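Local coordinates for TRAP solute Binding Protein (Uncultured marine bacterium, PDB 5I7I), which binds 3-hydroxybenzoate and probably hands aromatic acids of this kind to a TRAP membrane transporter as its solute-binding component, at residues Leu284-Asp287 with Thr291-Ser294; Lys312-Ser317 with Ala326-Thr331; Glu179-Thr184 with Lys304-Gly309. All blocks are in the same frame, centred on the assembly; numbering follows the deposited sequence.

Interaction 1: residues Leu284-Asp287 with Thr291-Ser294; sequences LALD and TIHS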
loop_
_atom_site.group_PDB
_atom_site.type_symbol
_atom_site.label_atom_id
_atom_site.label_comp_id
_atom_site.label_asym_id
_atom_site.label_seq_id
_atom_site.Cartn_x
_atom_site.Cartn_y
_atom_site.Cartn_z
ATOM N N LEU A 284 4.216 -19.957 -0.936
ATOM C CA LEU A 284 5.287 -20.092 0.048
ATOM C C LEU A 284 4.735 -20.233 1.461
ATOM O O LEU A 284 5.247 -21.024 2.259
ATOM C CB LEU A 284 6.253 -18.903 -0.040
ATOM C CG LEU A 284 7.150 -18.822 -1.268
ATOM C CD1 LEU A 284 7.930 -17.524 -1.297
ATOM C CD2 LEU A 284 8.122 -20.013 -1.321
ATOM N N ALA A 285 3.717 -19.442 1.799
ATOM C CA ALA A 285 3.177 -19.473 3.154
ATOM C C ALA A 285 2.502 -20.800 3.462
ATOM O O ALA A 285 2.623 -21.319 4.576
ATOM C CB ALA A 285 2.182 -18.338 3.331
ATOM N N LEU A 286 1.760 -21.350 2.498
ATOM C CA LEU A 286 1.123 -22.641 2.733
ATOM C C LEU A 286 2.144 -23.769 2.713
ATOM O O LEU A 286 2.057 -24.694 3.524
ATOM C CB LEU A 286 0.011 -22.862 1.710
ATOM C CG LEU A 286 -1.074 -21.773 1.782
ATOM C CD1 LEU A 286 -2.227 -22.184 0.915
ATOM C CD2 LEU A 286 -1.552 -21.419 3.214
ATOM N N ASP A 287 3.138 -23.700 1.825
ATOM C CA ASP A 287 4.192 -24.710 1.837
ATOM C C ASP A 287 4.940 -24.724 3.170
ATOM O O ASP A 287 5.410 -25.778 3.605
ATOM C CB ASP A 287 5.179 -24.435 0.707
ATOM C CG ASP A 287 4.636 -24.782 -0.671
ATOM O OD1 ASP A 287 3.550 -25.396 -0.772
ATOM O OD2 ASP A 287 5.322 -24.428 -1.659
ATOM N N THR A 291 -2.044 -22.243 7.610
ATOM C CA THR A 291 -3.460 -22.407 7.336
ATOM C C THR A 291 -3.999 -21.114 6.754
ATOM O O THR A 291 -3.486 -20.024 7.036
ATOM C CB THR A 291 -4.270 -22.748 8.599
ATOM O OG1 THR A 291 -4.032 -21.776 9.627
ATOM C CG2 THR A 291 -3.926 -24.137 9.115
ATOM N N ILE A 292 -5.043 -21.241 5.942
ATOM C CA ILE A 292 -5.714 -20.085 5.375
ATOM C C ILE A 292 -7.206 -20.291 5.540
ATOM O O ILE A 292 -7.765 -21.287 5.047
ATOM C CB ILE A 292 -5.303 -19.811 3.911
ATOM C CG1 ILE A 292 -6.104 -18.640 3.330
ATOM C CG2 ILE A 292 -5.490 -21.016 3.029
ATOM C CD1 ILE A 292 -5.905 -17.358 4.045
ATOM N N HIS A 293 -7.832 -19.384 6.268
ATOM C CA HIS A 293 -9.240 -19.439 6.608
ATOM C C HIS A 293 -9.907 -18.217 5.992
ATOM O O HIS A 293 -9.380 -17.108 6.083
ATOM C CB HIS A 293 -9.398 -19.403 8.126
ATOM C CG HIS A 293 -10.814 -19.516 8.602
ATOM N ND1 HIS A 293 -11.608 -20.605 8.330
ATOM C CD2 HIS A 293 -11.572 -18.675 9.350
ATOM C CE1 HIS A 293 -12.799 -20.427 8.881
ATOM N NE2 HIS A 293 -12.804 -19.262 9.503
ATOM N N SER A 294 -11.076 -18.403 5.405
ATOM C CA SER A 294 -11.763 -17.335 4.690
ATOM C C SER A 294 -13.095 -17.044 5.374
ATOM O O SER A 294 -13.990 -17.897 5.398
ATOM C CB SER A 294 -11.966 -17.735 3.232
ATOM O OG SER A 294 -12.523 -16.649 2.516
#

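Interaction 2: residues Lys312-Ser317 with Ala326-Thr331; sequences KDWIKS and AMLVKT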
loop_
_atom_site.group_PDB
_atom_site.type_symbol
_atom_site.label_atom_id
_atom_site.label_comp_id
_atom_site.label_asym_id
_atom_site.label_seq_id
_atom_site.Cartn_x
_atom_site.Cartn_y
_atom_site.Cartn_z
ATOM N N LYS A 312 -18.052 5.891 9.072
ATOM C CA LYS A 312 -18.803 7.035 9.576
ATOM C C LYS A 312 -17.880 8.029 10.272
ATOM O O LYS A 312 -17.969 9.247 10.051
ATOM C CB LYS A 312 -19.879 6.506 10.539
ATOM C CG LYS A 312 -20.572 7.552 11.360
ATOM C CD LYS A 312 -21.500 6.927 12.413
ATOM C CE LYS A 312 -20.726 6.206 13.541
ATOM N NZ LYS A 312 -20.439 7.080 14.721
ATOM N N ASP A 313 -17.009 7.530 11.158
ATOM C CA ASP A 313 -16.123 8.423 11.884
ATOM C C ASP A 313 -15.089 9.042 10.961
ATOM O O ASP A 313 -14.676 10.189 11.178
ATOM C CB ASP A 313 -15.450 7.675 13.034
ATOM C CG ASP A 313 -16.428 7.286 14.131
ATOM O OD1 ASP A 313 -17.518 7.912 14.231
ATOM O OD2 ASP A 313 -16.073 6.390 14.916
ATOM N N TRP A 314 -14.638 8.301 9.945
ATOM C CA TRP A 314 -13.708 8.882 8.983
ATOM C C TRP A 314 -14.342 10.048 8.241
ATOM O O TRP A 314 -13.720 11.108 8.081
ATOM C CB TRP A 314 -13.155 7.837 7.991
ATOM C CG TRP A 314 -12.109 8.492 7.173
ATOM C CD1 TRP A 314 -10.800 8.637 7.518
ATOM C CD2 TRP A 314 -12.278 9.203 5.925
ATOM N NE1 TRP A 314 -10.138 9.379 6.579
ATOM C CE2 TRP A 314 -11.014 9.729 5.585
ATOM C CE3 TRP A 314 -13.363 9.451 5.075
ATOM C CZ2 TRP A 314 -10.801 10.475 4.425
ATOM C CZ3 TRP A 314 -13.149 10.179 3.918
ATOM C CH2 TRP A 314 -11.878 10.686 3.606
ATOM N N ILE A 315 -15.582 9.884 7.791
ATOM C CA ILE A 315 -16.263 10.958 7.078
ATOM C C ILE A 315 -16.313 12.211 7.939
ATOM O O ILE A 315 -15.984 13.312 7.485
ATOM C CB ILE A 315 -17.648 10.481 6.602
ATOM C CG1 ILE A 315 -17.490 9.513 5.431
ATOM C CG2 ILE A 315 -18.542 11.649 6.210
ATOM C CD1 ILE A 315 -18.769 8.787 5.035
ATOM N N LYS A 316 -16.668 12.059 9.212
ATOM C CA LYS A 316 -16.674 13.214 10.108
ATOM C C LYS A 316 -15.277 13.825 10.236
ATOM O O LYS A 316 -15.130 15.049 10.226
ATOM C CB LYS A 316 -17.204 12.785 11.466
ATOM C CG LYS A 316 -16.933 13.781 12.596
ATOM C CD LYS A 316 -18.171 14.208 13.285
ATOM C CE LYS A 316 -17.870 15.317 14.303
ATOM N NZ LYS A 316 -19.006 16.271 14.373
ATOM N N SER A 317 -14.241 12.986 10.368
ATOM C CA SER A 317 -12.863 13.476 10.506
ATOM C C SER A 317 -12.383 14.186 9.247
ATOM O O SER A 317 -11.588 15.140 9.331
ATOM C CB SER A 317 -11.903 12.320 10.819
ATOM O OG SER A 317 -11.481 11.620 9.653
ATOM N N ALA A 326 -18.156 12.594 2.751
ATOM C CA ALA A 326 -19.148 11.748 2.081
ATOM C C ALA A 326 -18.902 11.696 0.578
ATOM O O ALA A 326 -19.012 10.634 -0.049
ATOM C CB ALA A 326 -20.555 12.282 2.355
ATOM N N MET A 327 -18.571 12.833 -0.021
ATOM C CA MET A 327 -18.343 12.859 -1.455
ATOM C C MET A 327 -17.110 12.041 -1.805
ATOM O O MET A 327 -17.110 11.308 -2.796
ATOM C CB MET A 327 -18.221 14.307 -1.918
ATOM C CG MET A 327 -18.007 14.503 -3.424
ATOM S SD MET A 327 -16.276 14.361 -3.884
ATOM C CE MET A 327 -16.403 14.620 -5.667
ATOM N N LEU A 328 -16.062 12.125 -0.983
ATOM C CA LEU A 328 -14.841 11.380 -1.287
ATOM C C LEU A 328 -15.065 9.878 -1.191
ATOM O O LEU A 328 -14.568 9.122 -2.037
ATOM C CB LEU A 328 -13.694 11.819 -0.371
ATOM C CG LEU A 328 -13.265 13.269 -0.573
ATOM C CD1 LEU A 328 -12.213 13.642 0.471
ATOM C CD2 LEU A 328 -12.776 13.498 -1.972
ATOM N N VAL A 329 -15.791 9.423 -0.163
ATOM C CA VAL A 329 -16.057 7.993 -0.020
ATOM C C VAL A 329 -16.880 7.488 -1.195
ATOM O O VAL A 329 -16.579 6.437 -1.772
ATOM C CB VAL A 329 -16.735 7.715 1.328
ATOM C CG1 VAL A 329 -17.232 6.268 1.408
ATOM C CG2 VAL A 329 -15.760 7.988 2.456
ATOM N N LYS A 330 -17.912 8.236 -1.582
ATOM C CA LYS A 330 -18.713 7.858 -2.746
ATOM C C LYS A 330 -17.853 7.792 -3.997
ATOM O O LYS A 330 -17.956 6.848 -4.786
ATOM C CB LYS A 330 -19.862 8.845 -2.960
ATOM C CG LYS A 330 -20.566 8.646 -4.307
ATOM C CD LYS A 330 -21.802 9.502 -4.490
ATOM C CE LYS A 330 -22.223 9.526 -5.971
ATOM N NZ LYS A 330 -22.617 8.187 -6.477
ATOM N N THR A 331 -17.012 8.807 -4.210
ATOM C CA THR A 331 -16.154 8.835 -5.392
ATOM C C THR A 331 -15.231 7.624 -5.411
ATOM O O THR A 331 -15.092 6.938 -6.432
ATOM C CB THR A 331 -15.329 10.123 -5.385
ATOM O OG1 THR A 331 -16.202 11.256 -5.404
ATOM C CG2 THR A 331 -14.407 10.201 -6.590
#

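Interaction 3: residues Glu179-Thr184 with Lys304-Gly309; sequences EGLGAT and KAAGEG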
loop_
_atom_site.group_PDB
_atom_site.type_symbol
_atom_site.label_atom_id
_atom_site.label_comp_id
_atom_site.label_asym_id
_atom_site.label_seq_id
_atom_site.Cartn_x
_atom_site.Cartn_y
_atom_site.Cartn_z
ATOM N N GLU A 179 -8.459 -1.878 15.861
ATOM C CA GLU A 179 -9.141 -1.609 17.124
ATOM C C GLU A 179 -10.638 -1.880 17.009
ATOM O O GLU A 179 -11.252 -2.421 17.940
ATOM C CB GLU A 179 -8.879 -0.161 17.542
ATOM C CG GLU A 179 -9.244 0.138 18.977
ATOM C CD GLU A 179 -10.748 0.261 19.210
ATOM O OE1 GLU A 179 -11.235 -0.082 20.323
ATOM O OE2 GLU A 179 -11.447 0.693 18.267
ATOM N N GLY A 180 -11.244 -1.514 15.876
ATOM C CA GLY A 180 -12.677 -1.674 15.738
ATOM C C GLY A 180 -13.084 -3.120 15.593
ATOM O O GLY A 180 -14.252 -3.457 15.821
ATOM N N LEU A 181 -12.151 -3.975 15.211
ATOM C CA LEU A 181 -12.382 -5.410 15.160
ATOM C C LEU A 181 -12.054 -6.097 16.475
ATOM O O LEU A 181 -12.188 -7.323 16.568
ATOM C CB LEU A 181 -11.541 -6.029 14.037
ATOM C CG LEU A 181 -11.921 -5.587 12.634
ATOM C CD1 LEU A 181 -10.962 -6.171 11.613
ATOM C CD2 LEU A 181 -13.342 -6.017 12.302
ATOM N N GLY A 182 -11.619 -5.354 17.489
ATOM C CA GLY A 182 -11.386 -5.893 18.808
ATOM C C GLY A 182 -9.938 -6.044 19.190
ATOM O O GLY A 182 -9.656 -6.400 20.339
ATOM N N ALA A 183 -9.010 -5.799 18.277
ATOM C CA ALA A 183 -7.598 -6.000 18.557
ATOM C C ALA A 183 -7.012 -4.817 19.313
ATOM O O ALA A 183 -7.626 -3.756 19.451
ATOM C CB ALA A 183 -6.823 -6.175 17.256
ATOM N N THR A 184 -5.806 -5.043 19.838
ATOM C CA THR A 184 -4.979 -3.978 20.380
ATOM C C THR A 184 -4.038 -3.548 19.266
ATOM O O THR A 184 -3.125 -4.311 18.915
ATOM C CB THR A 184 -4.183 -4.479 21.570
ATOM O OG1 THR A 184 -5.086 -4.782 22.637
ATOM C CG2 THR A 184 -3.185 -3.419 22.037
ATOM N N LYS A 304 -17.899 -6.489 8.785
ATOM C CA LYS A 304 -18.333 -5.395 7.921
ATOM C C LYS A 304 -19.172 -4.385 8.692
ATOM O O LYS A 304 -19.058 -3.176 8.465
ATOM C CB LYS A 304 -19.074 -5.918 6.691
ATOM C CG LYS A 304 -18.184 -6.779 5.794
ATOM C CD LYS A 304 -18.761 -6.900 4.396
ATOM C CE LYS A 304 -17.867 -7.751 3.518
ATOM N NZ LYS A 304 -18.329 -7.919 2.130
ATOM N N ALA A 305 -20.009 -4.852 9.613
ATOM C CA ALA A 305 -20.796 -3.925 10.419
ATOM C C ALA A 305 -19.895 -3.056 11.281
ATOM O O ALA A 305 -20.103 -1.841 11.379
ATOM C CB ALA A 305 -21.776 -4.697 11.294
ATOM N N ALA A 306 -18.862 -3.664 11.885
ATOM C CA ALA A 306 -17.900 -2.890 12.661
ATOM C C ALA A 306 -17.203 -1.866 11.778
ATOM O O ALA A 306 -16.946 -0.733 12.203
ATOM C CB ALA A 306 -16.883 -3.822 13.308
ATOM N N GLY A 307 -16.911 -2.239 10.527
ATOM C CA GLY A 307 -16.261 -1.318 9.606
ATOM C C GLY A 307 -17.078 -0.075 9.333
ATOM O O GLY A 307 -16.512 1.005 9.107
ATOM N N GLU A 308 -18.405 -0.204 9.313
ATOM C CA GLU A 308 -19.251 0.951 9.050
ATOM C C GLU A 308 -19.038 2.030 10.091
ATOM O O GLU A 308 -19.164 3.219 9.780
ATOM C CB GLU A 308 -20.715 0.525 9.006
ATOM C CG GLU A 308 -21.023 -0.438 7.879
ATOM C CD GLU A 308 -22.500 -0.683 7.730
ATOM O OE1 GLU A 308 -22.993 -1.694 8.276
ATOM O OE2 GLU A 308 -23.165 0.148 7.077
ATOM N N GLY A 309 -18.686 1.647 11.322
ATOM C CA GLY A 309 -18.432 2.652 12.335
ATOM C C GLY A 309 -17.219 3.484 11.992
ATOM O O GLY A 309 -17.234 4.708 12.136
#

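Interaction 1: residues Leu284-Asp287 with Thr291-Ser294
Leu286 and Ile292 meet through methyl groups where the end of helix 264-287 turns back into strand 291-295. The apolar contact is the whole of the side-chain chemistry here. The two methyls of Leu286 fork towards one methyl of Ile292: CD2 of Leu286 lies 4.0 Å from CG2 of Ile292, and CD1 of Leu286 lies 4.1 Å from that same CG2. Leu286 CD2 also reaches the branch point, 4.1 Å from Ile292 CB. The two side chains cross obliquely.

The torsions explain which branch of the isoleucine is used. With CG1 of Ile292 anti to the backbone N (chi1 176°), CG2 is left in the slot between N and the carbonyl carbon, facing the helix, while the CG1-CD1 arm leads away from it; the side chain as a whole also packs on Trp209, His224 and Thr226.

Against the backbone there is one further touch, CD2 of Leu286 at 4.3 Å from the carbonyl carbon C of Thr291. The CB of Thr291 points away from the helix, and the leucine meets its main chain.

No hydrogen bond joins the two segments. The strand's backbone bonds go to Lys222, His224 and Thr226, and it lies parallel to strand 223-227 as an outermost strand of the six-stranded mixed sheet.

With only 96 Å² buried and no polar pair, the contact is a small van der Waals patch at the surface: it rests on the fit of methyl groups, with no directional bond across it, while a three-residue link joins the two elements covalently.

Interaction 2: residues Lys312-Ser317 with Ala326-Thr331
The segments 312-317 and 326-331, on helices 297-320 and 325-339, run with their N-to-C directions 126° apart and their axes 9.6 Å from each other at closest approach. The backbones come nearest at Ile315 and Ala326, whose CA atoms are 5.8 Å apart. Ile315 lies over the first turn of the second helix: its CG2 is 3.6 Å from Ala326 N, and its CG1 sits 3.8 Å from Val329 CG2, the two side chains crossing at about a right angle. That valine methyl is shared, since Trp314 CZ3 comes within 3.7 Å of Val329 CG2, obliquely to the ring. Leu328 takes the edge of the indole, its CD1 4.3 Å from Trp314 CH2 and near the ring plane. Trp314 reaches the second helix because its CG is anti to the backbone N (chi1 -173°), while NE1 hydrogen-bonds to Glu103 OE1. With Ile315 cut back to an alanine, the space over Ala326 would probably be left unfilled and Val329 CG2 would keep the indole as its main apolar neighbour across the contact. The arrangement is that of two consecutive helices, the last of the chain, joined by a short loop and packed through apolar side chains, with Tyr124 of helix 114-126 touching Leu328.

Interaction 3: residues Glu179-Thr184 with Lys304-Gly309
Leu181 and Gly180, at the end of helix 172-180, bring two quite different groups to the methyl of Ala306 on helix 297-320. From CB outward, Leu181 approaches as follows. Its CB, pointing neither at the other helix nor from it, stays 5.8 Å from Ala306 CB. CG, anti to the carbonyl carbon (chi1 -65°), is nearer but still 5.3 Å from Ala306 CB. There the side chain forks: CD1 continues anti to CA and leads away, whereas CD2 branches towards the helix and ends 4.3 Å from Ala306 CB, a plain methyl-to-methyl touch. The leucine also packs on Leu162, so it is buried although this touch is slight.

The closer approach is made by main chain. Gly180 O stands 3.7 Å from Ala306 CB, with an angle of about 125° at the oxygen, and no hydrogen bond crosses between the segments.

The carbonyl lies in the last turn, where the helix ends in a Schellman motif at Gly182. This residue has positive phi (107°), and its N bonds to Glu179 O at 3.0 Å. A CB at these backbone angles would clash with Leu181 O, so the turn favours glycine.

The chemistry is therefore packing on both counts: Leu181 CD2 sets one methyl against another, and the Gly180 oxygen faces a methyl that cannot donate a conventional hydrogen bond to it.

Helix 297-320 is shared by interactions 2 and 3, with Ala306 serving interaction 3 and, further along, Trp314 and Ile315 serving interaction 2. The centres of interactions 2 and 3 are about 17 Å apart. Strand 291-295 of interaction 1 directly precedes that helix, yet the centre of interaction 1 lies about 24 Å from that of interaction 3 and about 34 Å from that of interaction 2. Nearest atoms of interactions 1 and 3 are about 10 Å apart. None of the three supplies a residue to the 3-hydroxybenzoate pocket. Two of them adjoin its residues through neighbours: Ala183 packs on Met167, next to Arg168, and Ile292 on Trp209, between Pro208 and Glu210.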